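PDB 4B7O: iron-regulated outer membrane protein from Neisseria meningitidis, which imports iron across the outer membrane as a TonB-dependent transporter, probably in the form of iron-siderophore complexes. Local coordinates for residues 427-430 and 431-435; 343-346 and 347-350. All coordinates share one frame; numbering follows the deposited sequence.

Contact 1. Residues 427-430 and 431-435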
loop_
_atom_site.group_PDB
_atom_site.type_symbol
_atom_site.label_atom_id
_atom_site.label_comp_id
_atom_site.label_asym_id
_atom_site.label_seq_id
_atom_site.Cartn_x
_atom_site.Cartn_y
_atom_site.Cartn_z
ATOM N N LYS A 427 -29.593 4.804 -30.064
ATOM C CA LYS A 427 -29.498 6.231 -29.726
ATOM C C LYS A 427 -28.258 6.437 -28.869
ATOM O O LYS A 427 -27.573 7.490 -28.921
ATOM C CB LYS A 427 -30.749 6.747 -29.000
ATOM C CG LYS A 427 -31.143 8.196 -29.338
ATOM C CD LYS A 427 -30.071 9.238 -28.987
ATOM C CE LYS A 427 -30.654 10.431 -28.209
ATOM N NZ LYS A 427 -31.939 10.956 -28.756
ATOM N N ASP A 428 -27.950 5.402 -28.103
ATOM C CA ASP A 428 -26.836 5.504 -27.177
ATOM C C ASP A 428 -25.509 5.636 -27.908
ATOM O O ASP A 428 -24.814 6.661 -27.737
ATOM C CB ASP A 428 -26.863 4.348 -26.178
ATOM C CG ASP A 428 -27.985 4.512 -25.142
ATOM O OD1 ASP A 428 -28.158 5.669 -24.664
ATOM O OD2 ASP A 428 -28.689 3.505 -24.828
ATOM N N MET A 429 -25.218 4.653 -28.772
ATOM C CA MET A 429 -23.947 4.582 -29.495
ATOM C C MET A 429 -23.802 5.912 -30.170
ATOM O O MET A 429 -22.753 6.582 -30.077
ATOM C CB MET A 429 -23.937 3.450 -30.503
ATOM C CG MET A 429 -24.854 2.297 -30.146
ATOM S SD MET A 429 -24.343 0.739 -30.912
ATOM C CE MET A 429 -23.562 1.427 -32.387
ATOM N N ASP A 430 -24.895 6.326 -30.800
ATOM C CA ASP A 430 -24.991 7.667 -31.318
ATOM C C ASP A 430 -24.466 8.639 -30.283
ATOM O O ASP A 430 -23.512 9.357 -30.537
ATOM C CB ASP A 430 -26.441 7.981 -31.699
ATOM C CG ASP A 430 -26.626 8.098 -33.199
ATOM O OD1 ASP A 430 -26.067 9.077 -33.773
ATOM O OD2 ASP A 430 -27.295 7.207 -33.796
ATOM N N LEU A 431 -25.051 8.644 -29.095
ATOM C CA LEU A 431 -24.586 9.582 -28.078
ATOM C C LEU A 431 -23.064 9.461 -27.695
ATOM O O LEU A 431 -22.357 10.474 -27.567
ATOM C CB LEU A 431 -25.472 9.460 -26.838
ATOM C CG LEU A 431 -25.700 10.749 -26.060
ATOM C CD1 LEU A 431 -26.223 10.382 -24.683
ATOM C CD2 LEU A 431 -24.463 11.640 -25.937
ATOM N N VAL A 432 -22.562 8.247 -27.484
ATOM C CA VAL A 432 -21.180 8.123 -26.981
ATOM C C VAL A 432 -20.206 8.575 -28.044
ATOM O O VAL A 432 -19.275 9.322 -27.719
ATOM C CB VAL A 432 -20.788 6.696 -26.601
ATOM C CG1 VAL A 432 -19.400 6.710 -25.961
ATOM C CG2 VAL A 432 -21.848 6.073 -25.693
ATOM N N HIS A 433 -20.450 8.139 -29.309
ATOM C CA HIS A 433 -19.603 8.515 -30.498
ATOM C C HIS A 433 -19.473 9.980 -30.645
ATOM O O HIS A 433 -18.461 10.474 -31.166
ATOM C CB HIS A 433 -20.128 7.962 -31.807
ATOM C CG HIS A 433 -20.209 6.459 -31.848
ATOM N ND1 HIS A 433 -21.033 5.810 -32.677
ATOM C CD2 HIS A 433 -19.559 5.483 -31.099
ATOM C CE1 HIS A 433 -20.914 4.475 -32.491
ATOM N NE2 HIS A 433 -20.015 4.276 -31.518
ATOM N N SER A 434 -20.499 10.682 -30.154
ATOM C CA SER A 434 -20.599 12.120 -30.268
ATOM C C SER A 434 -19.605 12.791 -29.347
ATOM O O SER A 434 -19.198 13.911 -29.606
ATOM C CB SER A 434 -22.021 12.572 -29.963
ATOM O OG SER A 434 -22.901 11.457 -30.110
ATOM N N TYR A 435 -19.171 12.089 -28.300
ATOM C CA TYR A 435 -18.398 12.735 -27.222
ATOM C C TYR A 435 -16.946 13.085 -27.547
ATOM O O TYR A 435 -16.248 12.326 -28.209
ATOM C CB TYR A 435 -18.447 11.887 -25.956
ATOM C CG TYR A 435 -19.354 12.427 -24.866
ATOM C CD1 TYR A 435 -19.086 13.655 -24.252
ATOM C CD2 TYR A 435 -20.470 11.685 -24.429
ATOM C CE1 TYR A 435 -19.915 14.132 -23.244
ATOM C CE2 TYR A 435 -21.303 12.155 -23.427
ATOM C CZ TYR A 435 -21.015 13.361 -22.837
ATOM O OH TYR A 435 -21.840 13.844 -21.854
#
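Lys427 and Leu431 are joined by the first of three firm i to i+4 backbone bonds that define this last part of the alpha-helix 423-434, with Leu431 N donating to Lys427 O at 2.8 Å and an N-H...O angle of 153°. The next bond, from Val432 N to Asp428 O, has the same length of 2.8 Å, and the donor lies in the carbonyl plane. Asp428 O also meets CG2 of Val432 at 3.6 Å. The buried Val432 side chain touches Ile525, Asn396 and Phe399, marking the covered side of the helix.

Met429 meets His433 through both backbone and side chain. Its O accepts the backbone N of His433 at 2.9 Å, in a nearly straight bond with an N-H...O angle of 168°. With CG beside its own backbone N (chi1 -60°), His433 folds its imidazole back so that Met429 O sits 3.1 Å above the ring plane, displaced toward the rim. The two side chains then run alongside each other, Met429 CB reaching His433 CE1 at 3.8 Å and Met429 CE reaching the same CE1 at 4.0 Å. The neighbouring ring atom, His433 NE2, is hydrogen-bonded to Phe399 O, which together with the Met429 contacts limits the imidazole's rotation.

Contact 2. Residues 343-346 and 347-350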
loop_
_atom_site.group_PDB
_atom_site.type_symbol
_atom_site.label_atom_id
_atom_site.label_comp_id
_atom_site.label_asym_id
_atom_site.label_seq_id
_atom_site.Cartn_x
_atom_site.Cartn_y
_atom_site.Cartn_z
ATOM N N LYS A 343 -4.632 -6.371 -28.458
ATOM C CA LYS A 343 -5.731 -6.695 -29.349
ATOM C C LYS A 343 -6.879 -7.456 -28.647
ATOM O O LYS A 343 -8.055 -7.147 -28.868
ATOM C CB LYS A 343 -5.207 -7.449 -30.565
ATOM C CG LYS A 343 -4.911 -8.928 -30.361
ATOM C CD LYS A 343 -4.619 -9.509 -31.731
ATOM C CE LYS A 343 -3.193 -10.022 -31.818
ATOM N NZ LYS A 343 -3.119 -11.450 -31.373
ATOM N N ASP A 344 -6.528 -8.414 -27.785
ATOM C CA ASP A 344 -7.504 -9.248 -27.085
ATOM C C ASP A 344 -7.929 -8.764 -25.698
ATOM O O ASP A 344 -8.541 -9.499 -24.927
ATOM C CB ASP A 344 -6.975 -10.660 -26.981
ATOM C CG ASP A 344 -6.972 -11.351 -28.303
ATOM O OD1 ASP A 344 -7.924 -11.136 -29.100
ATOM O OD2 ASP A 344 -6.019 -12.112 -28.539
ATOM N N ASN A 345 -7.595 -7.520 -25.408
ATOM C CA ASN A 345 -7.897 -6.922 -24.144
ATOM C C ASN A 345 -9.033 -5.933 -24.386
ATOM O O ASN A 345 -8.774 -4.850 -24.868
ATOM C CB ASN A 345 -6.607 -6.214 -23.665
ATOM C CG ASN A 345 -6.677 -5.741 -22.218
ATOM O OD1 ASN A 345 -7.719 -5.275 -21.754
ATOM N ND2 ASN A 345 -5.549 -5.818 -21.515
ATOM N N GLY A 346 -10.289 -6.291 -24.097
ATOM C CA GLY A 346 -11.443 -5.339 -24.261
ATOM C C GLY A 346 -11.373 -4.102 -23.351
ATOM O O GLY A 346 -11.783 -2.995 -23.744
ATOM N N TYR A 347 -10.816 -4.297 -22.133
ATOM C CA TYR A 347 -10.659 -3.254 -21.135
ATOM C C TYR A 347 -9.781 -2.179 -21.710
ATOM O O TYR A 347 -10.100 -0.988 -21.580
ATOM C CB TYR A 347 -10.061 -3.800 -19.802
ATOM C CG TYR A 347 -10.981 -4.795 -19.118
ATOM C CD1 TYR A 347 -12.171 -4.370 -18.500
ATOM C CD2 TYR A 347 -10.693 -6.160 -19.112
ATOM C CE1 TYR A 347 -13.025 -5.277 -17.880
ATOM C CE2 TYR A 347 -11.552 -7.083 -18.514
ATOM C CZ TYR A 347 -12.716 -6.634 -17.904
ATOM O OH TYR A 347 -13.573 -7.537 -17.294
ATOM N N ALA A 348 -8.686 -2.590 -22.351
ATOM C CA ALA A 348 -7.738 -1.648 -22.984
ATOM C C ALA A 348 -8.181 -1.152 -24.354
ATOM O O ALA A 348 -7.469 -0.348 -24.996
ATOM C CB ALA A 348 -6.349 -2.274 -23.089
ATOM N N GLY A 349 -9.351 -1.630 -24.793
ATOM C CA GLY A 349 -9.923 -1.169 -26.047
ATOM C C GLY A 349 -9.614 -2.088 -27.215
ATOM O O GLY A 349 -10.117 -1.873 -28.308
ATOM N N ASN A 350 -8.823 -3.137 -26.975
ATOM C CA ASN A 350 -8.388 -4.024 -28.038
ATOM C C ASN A 350 -7.526 -3.205 -28.979
ATOM O O ASN A 350 -7.593 -3.370 -30.190
ATOM C CB ASN A 350 -9.589 -4.593 -28.834
ATOM C CG ASN A 350 -10.621 -5.263 -27.954
ATOM O OD1 ASN A 350 -11.631 -4.654 -27.621
ATOM N ND2 ASN A 350 -10.386 -6.517 -27.581
#
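Asn345, just before the type I beta turn Gly346-Gly349 in the loop between strands 323-339 and 355-373, reaches into that turn to hold Ala348. Its CG lies anti to the backbone N (chi1 -169°), which brings OD1 to Ala348 N at 2.9 Å, although the donor stands 54° out of the carbonyl plane and thus off the lone pairs. The methyl CB of Ala348 packs against Asn345 CG at 3.6 Å, and both residues are buried. Two backbone bonds close the turn in the Schellman pattern, with Gly349 at a positive phi of 97°: the inner one, from Gly349 N to Gly346 O, is weak at 3.0 Å, and the outer one, from Asn350 N to Asn345 O, is shorter at 2.7 Å but bent.

Asn350 adds a second side-chain grip. Its ND2 donates to Lys343 O at 2.7 Å, with the acceptor only 3° out of the amide plane, while OD1 comes to 3.4 Å from the CA of Gly346 and is held by Lys522. Beyond this the contact becomes loose: the CB atoms of Lys343 and Asp344 point away from the turn, and both residues are exposed. The Tyr347 ring leads away from the turn into other packing, with Arg523 (cation-pi), His133 and Leu131.

Both ends of the Asn350 amide are therefore engaged, which settles its orientation. The ammonium of Lys522, also bonded to Gly349 O, would polarise that amide and probably make ND2 a stronger donor to Lys343 O.

In the fold
From the N terminus the chain first builds the plug, then enters the barrel strands. Contact 2 comes first, closing a tight turn within the loop between strands 323-339 and 355-373; contact 1 follows in the connection between strands 376-391 and 441-455, where helical bonding closes no loop. They lie in series, neither nested nor crossed, with centres about 20 Å apart. Contact 2 faces the plug, since Tyr347 touches Leu131 and His133. Contact 1 lies farther out, about 38 Å from the chain's centre against about 27 Å. Leu517, His520, Lys522 and Arg523 neighbour contact 2, whereas Ile525 of strand 525-528 touches Val432 and Tyr435 of contact 1.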